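Local coordinates for NAD-dependent epimerase/dehydratase (Methylobacillus flagellatus KT, PDB 3GPI), which is of unknown function but has the Rossmann-type fold of the short-chain dehydrogenase/reductase superfamily and probably binds a nicotinamide adenine dinucleotide, at residues E119-D124 with G245-S250; R153-Y158 with I211-Q216; A177-T182 with L218-L223; V205-Y210 with N251-A256. All coordinates share one frame; numbering follows the deposited sequence.

Contact 1: residues E119-D124 with G245-S250; sequences EWLDED and GNKKLS. With EDO (1,2-ethanediol), chain C.
Trp120 and Lys248 pair in parallel with their CA atoms 4.7 Å apart, and the close fit begins in the backbone between them. Leu121 N donates to Lys248 O at 2.9 Å, and Ser250 N to Leu121 O almost straight (176° at the hydrogen); Lys248 N reaches Glu119 O over a longer 3.2 Å. On the buried side, Leu121 CD1 lies against Lys247 CG at 3.9 Å, while the ammonium of that lysine turns off to Asn246 OD1 and Tyr113 O. Strands 120-121 and 248-249 thus form a two-stranded parallel sheet separate from the large Rossmann-type one. The opposite face is more open to solvent, yet the exposed indole is still packed there: the bend of Lys248 at chi3 (-72°) lays CE over the five-membered ring of Trp120, 3.9 Å from its centroid, a CH-pi contact. The loose part lies beyond the strands, where direct bonding gives way to water: one molecule joins Asp122 OD2 to Ser250 OG, at 2.9 and 2.7 Å respectively.

Contact 2: residues R153-Y158 with I211-Q216; sequences RFSGIY and IVTDNQ
Arg153 and Phe154 run parallel to Ile211 and Val212, and two backbone bonds fix the register: Val212 N to Arg153 O at 2.8 Å, nearly straight at the hydrogen (175°), and Ser155 N to Val212 O at 3.0 Å. On one face of the sheet Phe154 and Val212 lie side by side and point the same way. Val212 CG1, set anti to the backbone N (chi1 -173°), comes over the Phe154 ring 4.1 Å from its centroid, while Val212 CB meets the rim atom CD2 of Phe154 at 3.8 Å. These are adjacent strands, 149-158 and 209-212, of the large sheet of the Rossmann-type fold; Ile194 and Phe193 of helix 187-201 pack on Phe154 and Val212 respectively. Where the strand pairing stops, hydroxyls take over: Ser155 OG lies 2.8 Å from Thr213 OG1, and Thr213 OG1 also bonds to Arg184 O. Farther along, the chains diverge. Tyr158 OH and Asp214 OD2 are 4.5 Å apart and share a water, 2.7 Å from Tyr158 OH, which meets the tyrosine ring at its edge and donates to the aspartate. Asp214 OD1 meanwhile closes an Asx turn by accepting from Gln216 N.

Contact 3: residues A177-T182 with L218-L223; sequences ARNAWT and LPVHDL
Two torsions bring Asn179 and Thr182 onto the strand-to-helix junction at 218-223. With chi1 at -172°, Asn179 extends its CG away from its own backbone N and brings OD1 to His221 N, 2.9 Å away. Thr182 takes chi1 of 61°, which tucks OG1 between backbone N and carbonyl carbon and aims it at Leu218 O, 2.8 Å from OG1. That oxygen receives Thr182 N as well, the two donors arriving from opposite faces of its plane. Leu218 N returns a bond to Thr182 O at 3.0 Å and completes the antiparallel hydrogen-bonded pair of Thr182 with Leu218. Next to it Trp181 and Pro219 form a non-hydrogen-bonded pair; Pro219 CG stands over the six-membered ring, 4.3 Å from its centroid, in a CH-pi contact. Thr182 CG2 packs on Val220 CB at 3.6 Å, its chain crossing that of the valine at about a right angle. Pro219 occupies the N-cap position of helix 220-230. Ala180 O accepts from Val220 N at 2.9 Å, so acceptors of 177-182 serve two amides of the helix's first turn, which lack acceptors earlier in the helix. The chemistry implies that the start of strand 181-186 holds strand 218-219, with Leu218 O gripped twice by one threonine, while the loop before it, through Asn179 OD1 and Ala180 O, holds the first amides of helix 220-230.

Contact 4: residues V205-Y210 with N251-A256; sequences VPERLY and NARLLA
Glu207 OE1 meets Arg253 NE in a salt bridge whose hydrogen bond is weak, 3.3 Å long and bent to 144° at the hydrogen. It joins the turn leading into strand 209-212, an element of the large Rossmann-type sheet, to the short helix 252-256. The carboxylate oxygen approaches the guanidinium at its edge, near the plane, although the two flat groups are turned 55° apart and the side chains cross at about a right angle. A bend at chi2 (-97°) lifts the Glu207 carboxylate to this position, whereas the arginine is extended from CG to NE. The stronger partners of Arg253 lie beyond this pair: NH1 forms a salt bridge with Glu123 and NH2 with Asp124, so three carboxylates share one guanidinium and probably stabilise its positive charge. Within 205-210, Tyr210 OH accepts from Glu207 N at 3.3 Å, tying the ring's hydroxyl end back to the turn.

Outward from the charges the contact becomes sparse packing. Arg253 CD passes Leu209 O at 4.0 Å, and Arg253 CB lies 4.1 Å from Tyr210 CD1. The ring turns its edge to the helix, while Phe193 of helix 187-201 makes an edge-to-face contact with it. Leu254 N also comes near that edge, and Arg253 O lies in the ring plane, 3.9 Å from Tyr210 CE1.

Overall arrangement
Contact 2 is the most central of the four, about 7 Å from the chain centre to its own. Strand 209-212 begins in contact 4 and runs on into contact 2, and Tyr210 O of contact 4 accepts from Arg153 N of contact 2 at 2.8 Å. Contact 1 meets both: Glu123 OE2 takes Ile211 N of contact 2 at 2.8 Å, and Glu123 OE1 pairs with Arg253 NH1 of contact 4 at 3.1 Å. Toward the other end, Gly245 O and Trp181 N, 3.0 Å apart, tie contact 1 to contact 3. Contacts 3 and 4 do not touch; their centres are about 26 Å apart. Asn246 ND2 of contact 1 donates to O2 of an ethanediol, probably from the crystallisation liquor, at 3.0 Å, and also reaches Trp181 O of contact 3.

Contact 1: residues E119-D124 with G245-S250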
loop_
_atom_site.group_PDB
_atom_site.type_symbol
_atom_site.label_atom_id
_atom_site.label_comp_id
_atom_site.label_asym_id
_atom_site.label_seq_id
_atom_site.Cartn_x
_atom_site.Cartn_y
_atom_site.Cartn_z
ATOM N N GLU A 119 2.805 -9.870 19.567
ATOM C CA GLU A 119 3.735 -10.731 18.879
ATOM C C GLU A 119 4.023 -10.087 17.532
ATOM O O GLU A 119 3.265 -9.203 17.059
ATOM C CB GLU A 119 3.109 -12.104 18.596
ATOM C CG GLU A 119 2.822 -12.990 19.816
ATOM C CD GLU A 119 2.379 -14.395 19.413
ATOM O OE1 GLU A 119 1.507 -14.534 18.516
ATOM O OE2 GLU A 119 2.907 -15.364 20.000
ATOM N N TRP A 120 5.113 -10.549 16.928
ATOM C CA TRP A 120 5.453 -10.213 15.549
ATOM C C TRP A 120 4.853 -11.231 14.607
ATOM O O TRP A 120 5.085 -12.433 14.772
ATOM C CB TRP A 120 6.942 -10.270 15.365
ATOM C CG TRP A 120 7.681 -9.211 16.107
ATOM C CD1 TRP A 120 8.144 -9.267 17.392
ATOM C CD2 TRP A 120 8.076 -7.942 15.593
ATOM N NE1 TRP A 120 8.816 -8.103 17.704
ATOM C CE2 TRP A 120 8.780 -7.270 16.611
ATOM C CE3 TRP A 120 7.877 -7.299 14.360
ATOM C CZ2 TRP A 120 9.307 -5.990 16.433
ATOM C CZ3 TRP A 120 8.385 -6.047 14.185
ATOM C CH2 TRP A 120 9.125 -5.406 15.205
ATOM N N LEU A 121 4.095 -10.767 13.620
ATOM C CA LEU A 121 3.521 -11.625 12.591
ATOM C C LEU A 121 4.256 -11.405 11.287
ATOM O O LEU A 121 4.737 -10.302 11.018
ATOM C CB LEU A 121 2.044 -11.287 12.345
ATOM C CG LEU A 121 1.167 -11.247 13.593
ATOM C CD1 LEU A 121 -0.283 -11.050 13.218
ATOM C CD2 LEU A 121 1.408 -12.494 14.416
ATOM N N ASP A 122 4.307 -12.450 10.477
ATOM C CA ASP A 122 4.855 -12.327 9.144
ATOM C C ASP A 122 4.038 -13.109 8.119
ATOM O O ASP A 122 2.900 -13.484 8.379
ATOM C CB ASP A 122 6.334 -12.679 9.140
ATOM C CG ASP A 122 6.594 -14.128 9.431
ATOM O OD1 ASP A 122 5.661 -14.975 9.313
ATOM O OD2 ASP A 122 7.773 -14.405 9.777
ATOM N N GLU A 123 4.565 -13.279 6.903
ATOM C CA GLU A 123 3.789 -13.906 5.830
ATOM C C GLU A 123 3.434 -15.359 6.123
ATOM O O GLU A 123 2.480 -15.889 5.522
ATOM C CB GLU A 123 4.554 -13.838 4.488
ATOM C CG GLU A 123 4.898 -12.403 3.973
ATOM C CD GLU A 123 6.162 -11.791 4.627
ATOM O OE1 GLU A 123 6.814 -12.385 5.529
ATOM O OE2 GLU A 123 6.531 -10.653 4.264
ATOM N N ASP A 124 4.174 -15.975 7.043
ATOM C CA ASP A 124 3.888 -17.369 7.411
ATOM C C ASP A 124 2.701 -17.497 8.353
ATOM O O ASP A 124 2.131 -18.577 8.504
ATOM C CB ASP A 124 5.103 -18.013 8.073
ATOM C CG ASP A 124 6.324 -18.087 7.169
ATOM O OD1 ASP A 124 6.212 -18.024 5.929
ATOM O OD2 ASP A 124 7.421 -18.253 7.741
ATOM N N GLY A 245 -2.959 -3.954 21.962
ATOM C CA GLY A 245 -3.839 -3.892 20.822
ATOM C C GLY A 245 -3.139 -3.977 19.465
ATOM O O GLY A 245 -1.955 -3.655 19.327
ATOM N N ASN A 246 -3.887 -4.471 18.482
ATOM C CA ASN A 246 -3.390 -4.667 17.127
ATOM C C ASN A 246 -2.230 -5.675 17.140
ATOM O O ASN A 246 -2.315 -6.651 17.887
ATOM C CB ASN A 246 -3.017 -3.335 16.459
ATOM C CG ASN A 246 -2.966 -3.452 14.945
ATOM O OD1 ASN A 246 -3.698 -4.236 14.316
ATOM N ND2 ASN A 246 -2.076 -2.698 14.351
ATOM N N LYS A 247 -1.153 -5.471 16.373
ATOM C CA LYS A 247 -0.048 -6.448 16.305
ATOM C C LYS A 247 1.166 -5.774 15.756
ATOM O O LYS A 247 1.072 -4.632 15.316
ATOM C CB LYS A 247 -0.409 -7.633 15.394
ATOM C CG LYS A 247 -0.582 -7.232 13.930
ATOM C CD LYS A 247 -2.008 -7.011 13.546
ATOM C CE LYS A 247 -2.037 -6.217 12.234
ATOM N NZ LYS A 247 -3.401 -5.873 11.835
ATOM N N LYS A 248 2.290 -6.477 15.770
ATOM C CA LYS A 248 3.516 -5.961 15.160
ATOM C C LYS A 248 3.745 -6.761 13.917
ATOM O O LYS A 248 3.594 -7.969 13.903
ATOM C CB LYS A 248 4.714 -6.121 16.101
ATOM C CG LYS A 248 4.568 -5.298 17.390
ATOM C CD LYS A 248 5.709 -5.549 18.383
ATOM C CE LYS A 248 5.592 -6.933 19.016
ATOM N NZ LYS A 248 6.427 -7.089 20.255
ATOM N N LEU A 249 4.107 -6.076 12.852
ATOM C CA LEU A 249 4.343 -6.758 11.591
ATOM C C LEU A 249 5.803 -6.693 11.188
ATOM O O LEU A 249 6.431 -5.628 11.181
ATOM C CB LEU A 249 3.456 -6.107 10.521
ATOM C CG LEU A 249 1.963 -6.208 10.727
ATOM C CD1 LEU A 249 1.218 -5.156 9.926
ATOM C CD2 LEU A 249 1.509 -7.607 10.384
ATOM N N SER A 250 6.372 -7.870 10.894
ATOM C CA SER A 250 7.747 -8.001 10.460
ATOM C C SER A 250 7.904 -7.813 8.954
ATOM O O SER A 250 7.206 -8.428 8.174
ATOM C CB SER A 250 8.245 -9.411 10.784
ATOM O OG SER A 250 9.557 -9.575 10.264
HETATM C C1 EDO C . -1.281 -0.605 12.419
HETATM O O1 EDO C . -1.291 0.763 12.118
HETATM C C2 EDO C . -1.223 -1.420 11.173
HETATM O O2 EDO C . -1.485 -2.778 11.373
HETATM O O HOH W 1 9.665 -12.286 10.322
HETATM O O HOH W 2 8.523 -10.749 6.782
#

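Contact 2: residues R153-Y158 with I211-Q216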
loop_
_atom_site.group_PDB
_atom_site.type_symbol
_atom_site.label_atom_id
_atom_site.label_comp_id
_atom_site.label_asym_id
_atom_site.label_seq_id
_atom_site.Cartn_x
_atom_site.Cartn_y
_atom_site.Cartn_z
ATOM N N ARG A 153 0.848 -7.022 1.065
ATOM C CA ARG A 153 -0.033 -6.547 2.148
ATOM C C ARG A 153 0.591 -5.314 2.786
ATOM O O ARG A 153 1.579 -5.427 3.511
ATOM C CB ARG A 153 -0.198 -7.651 3.194
ATOM C CG ARG A 153 -1.094 -8.770 2.680
ATOM C CD ARG A 153 -1.247 -9.899 3.701
ATOM N NE ARG A 153 -2.025 -10.994 3.123
ATOM C CZ ARG A 153 -1.963 -12.259 3.556
ATOM N NH1 ARG A 153 -1.183 -12.595 4.563
ATOM N NH2 ARG A 153 -2.681 -13.170 2.927
ATOM N N PHE A 154 0.077 -4.139 2.387
ATOM C CA PHE A 154 0.625 -2.875 2.876
ATOM C C PHE A 154 0.073 -2.589 4.278
ATOM O O PHE A 154 -1.125 -2.813 4.531
ATOM C CB PHE A 154 0.151 -1.732 1.977
ATOM C CG PHE A 154 1.016 -1.453 0.772
ATOM C CD1 PHE A 154 1.379 -0.143 0.496
ATOM C CD2 PHE A 154 1.436 -2.456 -0.072
ATOM C CE1 PHE A 154 2.177 0.154 -0.628
ATOM C CE2 PHE A 154 2.266 -2.170 -1.168
ATOM C CZ PHE A 154 2.622 -0.878 -1.469
ATOM N N SER A 155 0.939 -2.120 5.182
ATOM C CA SER A 155 0.447 -1.531 6.429
ATOM C C SER A 155 -0.117 -0.141 6.142
ATOM O O SER A 155 -0.427 0.179 4.999
ATOM C CB SER A 155 1.550 -1.562 7.463
ATOM O OG SER A 155 2.702 -0.864 7.061
ATOM N N GLY A 156 -0.262 0.687 7.175
ATOM C CA GLY A 156 -0.851 2.012 6.955
ATOM C C GLY A 156 0.040 2.938 6.157
ATOM O O GLY A 156 1.156 3.240 6.587
ATOM N N ILE A 157 -0.466 3.406 5.025
ATOM C CA ILE A 157 0.336 4.313 4.195
ATOM C C ILE A 157 0.343 5.713 4.793
ATOM O O ILE A 157 -0.712 6.222 5.219
ATOM C CB ILE A 157 -0.227 4.379 2.751
ATOM C CG1 ILE A 157 -0.221 2.981 2.138
ATOM C CG2 ILE A 157 0.601 5.308 1.918
ATOM C CD1 ILE A 157 -0.928 2.876 0.780
ATOM N N TYR A 158 1.499 6.339 4.816
ATOM C CA TYR A 158 1.596 7.774 5.211
ATOM C C TYR A 158 2.495 8.453 4.221
ATOM O O TYR A 158 3.212 7.797 3.454
ATOM C CB TYR A 158 2.119 7.948 6.636
ATOM C CG TYR A 158 3.586 7.663 6.875
ATOM C CD1 TYR A 158 4.435 8.693 7.260
ATOM C CD2 TYR A 158 4.158 6.390 6.736
ATOM C CE1 TYR A 158 5.763 8.503 7.522
ATOM C CE2 TYR A 158 5.497 6.191 6.999
ATOM C CZ TYR A 158 6.310 7.237 7.402
ATOM O OH TYR A 158 7.627 7.028 7.683
ATOM N N ILE A 211 4.676 -8.773 3.245
ATOM C CA ILE A 211 4.180 -7.689 4.082
ATOM C C ILE A 211 5.045 -6.462 3.745
ATOM O O ILE A 211 6.283 -6.517 3.763
ATOM C CB ILE A 211 4.311 -8.040 5.570
ATOM C CG1 ILE A 211 3.317 -9.163 5.885
ATOM C CG2 ILE A 211 3.919 -6.793 6.437
ATOM C CD1 ILE A 211 3.375 -9.697 7.329
ATOM N N VAL A 212 4.397 -5.353 3.396
ATOM C CA VAL A 212 5.101 -4.117 3.038
ATOM C C VAL A 212 4.903 -3.151 4.183
ATOM O O VAL A 212 3.828 -2.555 4.325
ATOM C CB VAL A 212 4.559 -3.571 1.702
ATOM C CG1 VAL A 212 5.411 -2.393 1.248
ATOM C CG2 VAL A 212 4.681 -4.625 0.614
ATOM N N THR A 213 5.943 -3.035 4.996
ATOM C CA THR A 213 5.896 -2.236 6.234
ATOM C C THR A 213 7.317 -1.829 6.594
ATOM O O THR A 213 8.271 -2.435 6.102
ATOM C CB THR A 213 5.160 -3.009 7.357
ATOM O OG1 THR A 213 4.780 -2.121 8.412
ATOM C CG2 THR A 213 6.017 -4.151 7.906
ATOM N N ASP A 214 7.461 -0.788 7.408
ATOM C CA ASP A 214 8.809 -0.334 7.746
ATOM C C ASP A 214 9.383 -1.089 8.938
ATOM O O ASP A 214 8.790 -2.063 9.371
ATOM C CB ASP A 214 8.885 1.188 7.911
ATOM C CG ASP A 214 8.336 1.691 9.258
ATOM O OD1 ASP A 214 8.111 0.905 10.202
ATOM O OD2 ASP A 214 8.225 2.919 9.371
ATOM N N ASN A 215 10.533 -0.660 9.427
ATOM C CA ASN A 215 11.265 -1.408 10.454
ATOM C C ASN A 215 10.750 -1.254 11.876
ATOM O O ASN A 215 11.187 -2.034 12.759
ATOM C CB ASN A 215 12.727 -0.942 10.481
ATOM C CG ASN A 215 13.498 -1.287 9.235
ATOM O OD1 ASN A 215 13.206 -2.203 8.496
ATOM N ND2 ASN A 215 14.562 -0.541 9.052
ATOM N N GLN A 216 9.870 -0.278 12.151
ATOM C CA GLN A 216 9.588 0.043 13.564
ATOM C C GLN A 216 8.122 0.268 13.853
ATOM O O GLN A 216 7.673 1.402 13.858
ATOM C CB GLN A 216 10.388 1.272 14.021
ATOM C CG GLN A 216 11.923 1.034 14.089
ATOM C CD GLN A 216 12.660 2.128 14.835
ATOM O OE1 GLN A 216 12.260 2.541 15.908
ATOM N NE2 GLN A 216 13.772 2.616 14.259
HETATM O O HOH W 3 8.605 4.588 7.343
#

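Contact 3: residues A177-T182 with L218-L223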
loop_
_atom_site.group_PDB
_atom_site.type_symbol
_atom_site.label_atom_id
_atom_site.label_comp_id
_atom_site.label_asym_id
_atom_site.label_seq_id
_atom_site.Cartn_x
_atom_site.Cartn_y
_atom_site.Cartn_z
ATOM N N ALA A 177 -8.106 6.250 23.523
ATOM C CA ALA A 177 -7.908 5.721 24.863
ATOM C C ALA A 177 -6.945 4.531 24.850
ATOM O O ALA A 177 -6.133 4.379 25.744
ATOM C CB ALA A 177 -9.271 5.308 25.476
ATOM N N ARG A 178 -7.075 3.689 23.845
ATOM C CA ARG A 178 -6.295 2.457 23.759
ATOM C C ARG A 178 -4.971 2.740 23.065
ATOM O O ARG A 178 -4.964 3.376 22.009
ATOM C CB ARG A 178 -7.056 1.423 22.958
ATOM C CG ARG A 178 -6.502 0.062 23.140
ATOM C CD ARG A 178 -6.472 -0.613 21.835
ATOM N NE ARG A 178 -6.952 -1.965 21.947
ATOM C CZ ARG A 178 -7.271 -2.739 20.916
ATOM N NH1 ARG A 178 -7.138 -2.310 19.659
ATOM N NH2 ARG A 178 -7.704 -3.958 21.158
ATOM N N ASN A 179 -3.888 2.230 23.630
ATOM C CA ASN A 179 -2.539 2.452 23.098
ATOM C C ASN A 179 -2.042 1.240 22.310
ATOM O O ASN A 179 -1.200 0.490 22.779
ATOM C CB ASN A 179 -1.612 2.806 24.275
ATOM C CG ASN A 179 -0.252 3.230 23.831
ATOM O OD1 ASN A 179 -0.075 3.604 22.657
ATOM N ND2 ASN A 179 0.714 3.210 24.725
ATOM N N ALA A 180 -2.586 1.085 21.103
ATOM C CA ALA A 180 -2.337 -0.095 20.267
ATOM C C ALA A 180 -1.087 0.065 19.414
ATOM O O ALA A 180 -0.687 1.171 19.085
ATOM C CB ALA A 180 -3.541 -0.314 19.396
ATOM N N TRP A 181 -0.485 -1.055 19.036
ATOM C CA TRP A 181 0.588 -1.046 18.048
ATOM C C TRP A 181 0.145 -0.481 16.710
ATOM O O TRP A 181 -0.989 -0.684 16.262
ATOM C CB TRP A 181 1.089 -2.473 17.830
ATOM C CG TRP A 181 1.832 -2.969 19.011
ATOM C CD1 TRP A 181 1.340 -3.778 20.016
ATOM C CD2 TRP A 181 3.172 -2.652 19.369
ATOM N NE1 TRP A 181 2.316 -4.008 20.946
ATOM C CE2 TRP A 181 3.458 -3.335 20.583
ATOM C CE3 TRP A 181 4.193 -1.897 18.753
ATOM C CZ2 TRP A 181 4.707 -3.250 21.217
ATOM C CZ3 TRP A 181 5.446 -1.825 19.383
ATOM C CH2 TRP A 181 5.687 -2.502 20.595
ATOM N N THR A 182 1.049 0.273 16.080
ATOM C CA THR A 182 0.792 0.820 14.749
ATOM C C THR A 182 1.952 0.464 13.826
ATOM O O THR A 182 3.139 0.518 14.241
ATOM C CB THR A 182 0.571 2.367 14.790
ATOM O OG1 THR A 182 1.747 3.036 15.296
ATOM C CG2 THR A 182 -0.640 2.731 15.651
ATOM N N LEU A 218 5.202 0.888 16.441
ATOM C CA LEU A 218 5.244 1.479 17.781
ATOM C C LEU A 218 3.840 1.710 18.274
ATOM O O LEU A 218 2.894 1.806 17.490
ATOM C CB LEU A 218 6.099 2.781 17.885
ATOM C CG LEU A 218 5.508 4.060 17.275
ATOM C CD1 LEU A 218 6.492 5.263 17.518
ATOM C CD2 LEU A 218 5.293 3.910 15.780
ATOM N N PRO A 219 3.696 1.803 19.594
ATOM C CA PRO A 219 2.385 2.107 20.138
ATOM C C PRO A 219 1.954 3.507 19.702
ATOM O O PRO A 219 2.799 4.419 19.626
ATOM C CB PRO A 219 2.637 2.096 21.660
ATOM C CG PRO A 219 3.827 1.213 21.851
ATOM C CD PRO A 219 4.693 1.575 20.644
ATOM N N VAL A 220 0.665 3.677 19.449
ATOM C CA VAL A 220 0.161 4.921 18.857
ATOM C C VAL A 220 0.504 6.142 19.745
ATOM O O VAL A 220 0.803 7.209 19.250
ATOM C CB VAL A 220 -1.353 4.831 18.503
ATOM C CG1 VAL A 220 -2.245 4.749 19.768
ATOM C CG2 VAL A 220 -1.782 5.947 17.586
ATOM N N HIS A 221 0.474 5.970 21.061
ATOM C CA HIS A 221 0.811 7.094 21.923
ATOM C C HIS A 221 2.254 7.508 21.836
ATOM O O HIS A 221 2.558 8.673 21.995
ATOM C CB HIS A 221 0.407 6.819 23.400
ATOM C CG HIS A 221 -1.049 7.053 23.662
ATOM N ND1 HIS A 221 -1.496 8.164 24.345
ATOM C CD2 HIS A 221 -2.155 6.344 23.307
ATOM C CE1 HIS A 221 -2.818 8.123 24.402
ATOM N NE2 HIS A 221 -3.241 7.034 23.787
ATOM N N ASP A 222 3.151 6.562 21.572
ATOM C CA ASP A 222 4.532 6.965 21.390
ATOM C C ASP A 222 4.702 7.778 20.111
ATOM O O ASP A 222 5.464 8.744 20.081
ATOM C CB ASP A 222 5.461 5.752 21.339
ATOM C CG ASP A 222 5.653 5.081 22.694
ATOM O OD1 ASP A 222 5.217 5.629 23.728
ATOM O OD2 ASP A 222 6.242 3.992 22.671
ATOM N N LEU A 223 3.997 7.411 19.054
ATOM C CA LEU A 223 4.078 8.159 17.809
ATOM C C LEU A 223 3.464 9.547 17.992
ATOM O O LEU A 223 4.063 10.533 17.583
ATOM C CB LEU A 223 3.341 7.385 16.705
ATOM C CG LEU A 223 3.293 8.117 15.372
ATOM C CD1 LEU A 223 4.701 8.436 14.807
ATOM C CD2 LEU A 223 2.525 7.323 14.343
HETATM O O HOH W 4 3.613 3.645 24.976
#

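Contact 4: residues V205-Y210 with N251-A256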
loop_
_atom_site.group_PDB
_atom_site.type_symbol
_atom_site.label_atom_id
_atom_site.label_comp_id
_atom_site.label_asym_id
_atom_site.label_seq_id
_atom_site.Cartn_x
_atom_site.Cartn_y
_atom_site.Cartn_z
ATOM N N VAL A 205 13.063 -13.956 -9.338
ATOM C CA VAL A 205 11.620 -14.158 -9.301
ATOM C C VAL A 205 11.039 -13.795 -7.926
ATOM O O VAL A 205 11.475 -14.344 -6.899
ATOM C CB VAL A 205 11.200 -15.638 -9.680
ATOM C CG1 VAL A 205 11.899 -16.055 -10.970
ATOM C CG2 VAL A 205 11.494 -16.672 -8.580
ATOM N N PRO A 206 10.035 -12.896 -7.916
ATOM C CA PRO A 206 9.449 -12.527 -6.633
ATOM C C PRO A 206 8.669 -13.650 -5.961
ATOM O O PRO A 206 8.133 -14.567 -6.590
ATOM C CB PRO A 206 8.508 -11.351 -6.976
ATOM C CG PRO A 206 8.306 -11.425 -8.453
ATOM C CD PRO A 206 9.546 -12.040 -9.016
ATOM N N GLU A 207 8.643 -13.531 -4.652
ATOM C CA GLU A 207 7.794 -14.312 -3.775
ATOM C C GLU A 207 6.319 -14.080 -4.070
ATOM O O GLU A 207 5.923 -13.047 -4.662
ATOM C CB GLU A 207 8.066 -13.828 -2.358
ATOM C CG GLU A 207 9.500 -13.947 -1.910
ATOM C CD GLU A 207 9.749 -15.203 -1.116
ATOM O OE1 GLU A 207 8.813 -15.701 -0.443
ATOM O OE2 GLU A 207 10.899 -15.687 -1.167
ATOM N N ARG A 208 5.470 -14.989 -3.588
ATOM C CA ARG A 208 4.048 -14.802 -3.805
ATOM C C ARG A 208 3.375 -13.813 -2.840
ATOM O O ARG A 208 2.276 -13.382 -3.115
ATOM C CB ARG A 208 3.289 -16.136 -3.888
ATOM C CG ARG A 208 3.528 -16.813 -5.249
ATOM C CD ARG A 208 2.700 -18.049 -5.459
ATOM N NE ARG A 208 1.280 -17.785 -5.670
ATOM C CZ ARG A 208 0.732 -17.488 -6.847
ATOM N NH1 ARG A 208 1.493 -17.402 -7.925
ATOM N NH2 ARG A 208 -0.578 -17.235 -6.933
ATOM N N LEU A 209 4.045 -13.475 -1.748
ATOM C CA LEU A 209 3.460 -12.629 -0.701
ATOM C C LEU A 209 4.533 -11.909 0.068
ATOM O O LEU A 209 5.483 -12.509 0.526
ATOM C CB LEU A 209 2.656 -13.541 0.251
ATOM C CG LEU A 209 2.026 -12.898 1.489
ATOM C CD1 LEU A 209 0.980 -11.856 1.149
ATOM C CD2 LEU A 209 1.371 -13.992 2.397
ATOM N N TYR A 210 4.331 -10.592 0.246
ATOM C CA TYR A 210 5.163 -9.791 1.167
ATOM C C TYR A 210 4.270 -8.936 1.999
ATOM O O TYR A 210 3.271 -8.389 1.502
ATOM C CB TYR A 210 6.052 -8.778 0.428
ATOM C CG TYR A 210 7.117 -9.350 -0.493
ATOM C CD1 TYR A 210 8.401 -9.627 -0.025
ATOM C CD2 TYR A 210 6.822 -9.619 -1.818
ATOM C CE1 TYR A 210 9.377 -10.148 -0.892
ATOM C CE2 TYR A 210 7.796 -10.140 -2.694
ATOM C CZ TYR A 210 9.053 -10.393 -2.211
ATOM O OH TYR A 210 9.947 -10.925 -3.127
ATOM N N ASN A 251 8.877 -6.997 8.576
ATOM C CA ASN A 251 9.248 -6.839 7.177
ATOM C C ASN A 251 10.493 -7.620 6.783
ATOM O O ASN A 251 11.185 -7.243 5.844
ATOM C CB ASN A 251 9.445 -5.350 6.860
ATOM C CG ASN A 251 10.666 -4.720 7.538
ATOM O OD1 ASN A 251 11.392 -5.337 8.328
ATOM N ND2 ASN A 251 10.902 -3.455 7.207
ATOM N N ALA A 252 10.753 -8.737 7.456
ATOM C CA ALA A 252 11.944 -9.518 7.181
ATOM C C ALA A 252 12.073 -9.915 5.707
ATOM O O ALA A 252 13.178 -9.859 5.147
ATOM C CB ALA A 252 11.930 -10.800 8.064
ATOM N N ARG A 253 10.985 -10.395 5.120
ATOM C CA ARG A 253 11.018 -10.816 3.702
ATOM C C ARG A 253 11.301 -9.625 2.765
ATOM O O ARG A 253 12.117 -9.704 1.858
ATOM C CB ARG A 253 9.718 -11.538 3.303
ATOM C CG ARG A 253 9.660 -13.053 3.612
ATOM C CD ARG A 253 8.512 -13.648 2.813
ATOM N NE ARG A 253 8.525 -15.104 2.803
ATOM C CZ ARG A 253 8.067 -15.862 3.797
ATOM N NH1 ARG A 253 7.565 -15.318 4.914
ATOM N NH2 ARG A 253 8.120 -17.173 3.680
ATOM N N LEU A 254 10.687 -8.469 3.018
ATOM C CA LEU A 254 10.978 -7.292 2.212
ATOM C C LEU A 254 12.464 -6.934 2.314
ATOM O O LEU A 254 13.120 -6.678 1.300
ATOM C CB LEU A 254 10.055 -6.137 2.678
ATOM C CG LEU A 254 10.296 -4.758 2.077
ATOM C CD1 LEU A 254 9.014 -3.917 2.145
ATOM C CD2 LEU A 254 11.425 -4.068 2.864
ATOM N N LEU A 255 13.038 -6.970 3.515
ATOM C CA LEU A 255 14.456 -6.665 3.667
ATOM C C LEU A 255 15.307 -7.719 2.924
ATOM O O LEU A 255 16.301 -7.340 2.278
ATOM C CB LEU A 255 14.867 -6.594 5.144
ATOM C CG LEU A 255 14.257 -5.394 5.896
ATOM C CD1 LEU A 255 14.681 -5.388 7.324
ATOM C CD2 LEU A 255 14.672 -4.080 5.242
ATOM N N ALA A 256 14.908 -8.986 3.000
ATOM C CA ALA A 256 15.678 -10.078 2.353
ATOM C C ALA A 256 15.636 -10.011 0.833
ATOM O O ALA A 256 16.479 -10.616 0.157
ATOM C CB ALA A 256 15.201 -11.445 2.860
#